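Side-chain contact in malarial CLPB2 atpase/hsp101 protein (Plasmodium falciparum, PDB 4IRF), which is a ClpB-type AAA+ chaperone that probably uses ATP hydrolysis to unfold and translocate proteins, represented here by its N-terminal cargo-binding domain: residues S42-S47 with H116-L121. Numbering follows the deposited sequence.
Sequences SALAKS and HLLSGL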
loop_
_atom_site.group_PDB
_atom_site.type_symbol
_atom_site.label_atom_id
_atom_site.label_comp_id
_atom_site.label_asym_id
_atom_site.label_seq_id
_atom_site.Cartn_x
_atom_site.Cartn_y
_atom_site.Cartn_z
ATOM N N SER A 42 4.105 0.523 -4.096
ATOM C CA SER A 42 4.376 1.069 -5.442
ATOM C C SER A 42 3.060 1.355 -6.145
ATOM O O SER A 42 2.825 2.453 -6.661
ATOM C CB SER A 42 5.187 0.071 -6.267
ATOM O OG SER A 42 5.417 0.550 -7.588
ATOM N N ALA A 43 2.156 0.364 -6.114
ATOM C CA ALA A 43 0.830 0.489 -6.716
ATOM C C ALA A 43 -0.044 1.599 -6.098
ATOM O O ALA A 43 -0.787 2.301 -6.786
ATOM C CB ALA A 43 0.105 -0.873 -6.644
ATOM N N LEU A 44 0.023 1.720 -4.782
ATOM C CA LEU A 44 -0.813 2.664 -4.062
ATOM C C LEU A 44 -0.346 4.072 -4.424
ATOM O O LEU A 44 -1.171 4.899 -4.827
ATOM C CB LEU A 44 -0.729 2.375 -2.558
ATOM C CG LEU A 44 -1.768 3.085 -1.700
ATOM C CD1 LEU A 44 -2.144 2.241 -0.491
ATOM C CD2 LEU A 44 -1.169 4.396 -1.233
ATOM N N ALA A 45 0.973 4.278 -4.381
ATOM C CA ALA A 45 1.566 5.605 -4.670
ATOM C C ALA A 45 1.167 6.080 -6.071
ATOM O O ALA A 45 0.945 7.273 -6.290
ATOM C CB ALA A 45 3.048 5.565 -4.508
ATOM N N LYS A 46 1.050 5.149 -7.020
ATOM C CA LYS A 46 0.752 5.554 -8.391
ATOM C C LYS A 46 -0.731 5.576 -8.756
ATOM O O LYS A 46 -1.112 6.111 -9.792
ATOM C CB LYS A 46 1.539 4.709 -9.386
ATOM C CG LYS A 46 0.959 3.324 -9.614
ATOM C CD LYS A 46 1.526 2.727 -10.906
ATOM C CE LYS A 46 1.226 1.238 -11.034
ATOM N NZ LYS A 46 1.975 0.693 -12.218
ATOM N N SER A 47 -1.586 5.021 -7.901
ATOM C CA SER A 47 -3.009 5.047 -8.176
ATOM C C SER A 47 -3.599 6.456 -8.133
ATOM O O SER A 47 -2.992 7.379 -7.551
ATOM C CB SER A 47 -3.764 4.203 -7.149
ATOM O OG SER A 47 -3.688 4.783 -5.863
ATOM N N HIS A 116 -6.815 2.644 4.835
ATOM C CA HIS A 116 -6.715 1.487 5.732
ATOM C C HIS A 116 -5.598 0.556 5.268
ATOM O O HIS A 116 -4.832 0.042 6.082
ATOM C CB HIS A 116 -8.063 0.770 5.800
ATOM C CG HIS A 116 -9.167 1.695 6.216
ATOM N ND1 HIS A 116 -10.240 1.981 5.402
ATOM C CD2 HIS A 116 -9.317 2.455 7.328
ATOM C CE1 HIS A 116 -11.028 2.855 6.015
ATOM N NE2 HIS A 116 -10.491 3.156 7.182
ATOM N N LEU A 117 -5.478 0.413 3.957
ATOM C CA LEU A 117 -4.378 -0.318 3.354
ATOM C C LEU A 117 -3.080 0.392 3.688
ATOM O O LEU A 117 -2.077 -0.247 4.074
ATOM C CB LEU A 117 -4.610 -0.438 1.842
ATOM C CG LEU A 117 -3.628 -1.262 1.053
ATOM C CD1 LEU A 117 -3.534 -2.692 1.598
ATOM C CD2 LEU A 117 -4.096 -1.279 -0.375
ATOM N N LEU A 118 -3.088 1.732 3.616
ATOM C CA LEU A 118 -1.896 2.494 3.963
ATOM C C LEU A 118 -1.466 2.186 5.405
ATOM O O LEU A 118 -0.278 1.946 5.680
ATOM C CB LEU A 118 -2.123 4.009 3.729
ATOM C CG LEU A 118 -0.861 4.864 3.872
ATOM C CD1 LEU A 118 -0.035 4.832 2.614
ATOM C CD2 LEU A 118 -1.253 6.289 4.230
ATOM N N SER A 119 -2.433 2.127 6.325
ATOM C CA SER A 119 -2.123 1.853 7.716
ATOM C C SER A 119 -1.516 0.452 7.849
ATOM O O SER A 119 -0.517 0.244 8.544
ATOM C CB SER A 119 -3.402 1.965 8.553
ATOM O OG SER A 119 -3.104 1.684 9.900
ATOM N N GLY A 120 -2.102 -0.502 7.135
ATOM C CA GLY A 120 -1.592 -1.865 7.149
ATOM C C GLY A 120 -0.172 -1.981 6.618
ATOM O O GLY A 120 0.700 -2.651 7.213
ATOM N N LEU A 121 0.085 -1.278 5.525
ATOM C CA LEU A 121 1.421 -1.278 4.926
ATOM C C LEU A 121 2.500 -0.740 5.857
ATOM O O LEU A 121 3.661 -1.134 5.795
ATOM C CB LEU A 121 1.383 -0.447 3.648
ATOM C CG LEU A 121 0.662 -1.101 2.499
ATOM C CD1 LEU A 121 0.514 -0.071 1.377
ATOM C CD2 LEU A 121 1.444 -2.368 2.011
#
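Leu-44 reaches from helix 37-46 into a cluster of three leucines, Leu-117, Leu-118 and Leu-121, an example of one forked residue serving several partners. Its CB points at helix 114-121 but, like CG, serves only as a stem. A chi1 of -168° sets CG anti to the backbone N, beside the carbonyl carbon, and extends the side chain toward that helix. Leu-44 CD1 rests against two leucines one turn apart, meeting Leu-117 CD2 and Leu-121 CD1 at 4.0 Å each; each runs opposite to the Leu-44 side chain as it slides past. Leu-44 CD2, the other branch, meets Leu-118 CD1 at 4.0 Å, where the side chains cross nearly at right angles. The packing is wholly apolar and buried, with Phe-54 of helix 48-56 adjoining Leu-44 and Leu-118. Behind the stem, Leu-44 O accepts from Ser-47 N and from Ser-47 OG (2.7 Å), while the same hydroxyl caps Gly-50 N, tying the helix end to helix 48-56. The axes of 42-46 and 116-121 come within 11.4 Å, crossing at -143°, almost at the domain centre. Leu-44 and Leu-121 end matching Ser-Ala-Leu and Ser-Gly-Leu triplets of the two Clp amino-terminal repeats, consistent with the pseudo-twofold, mostly helical Clp N-domain fold.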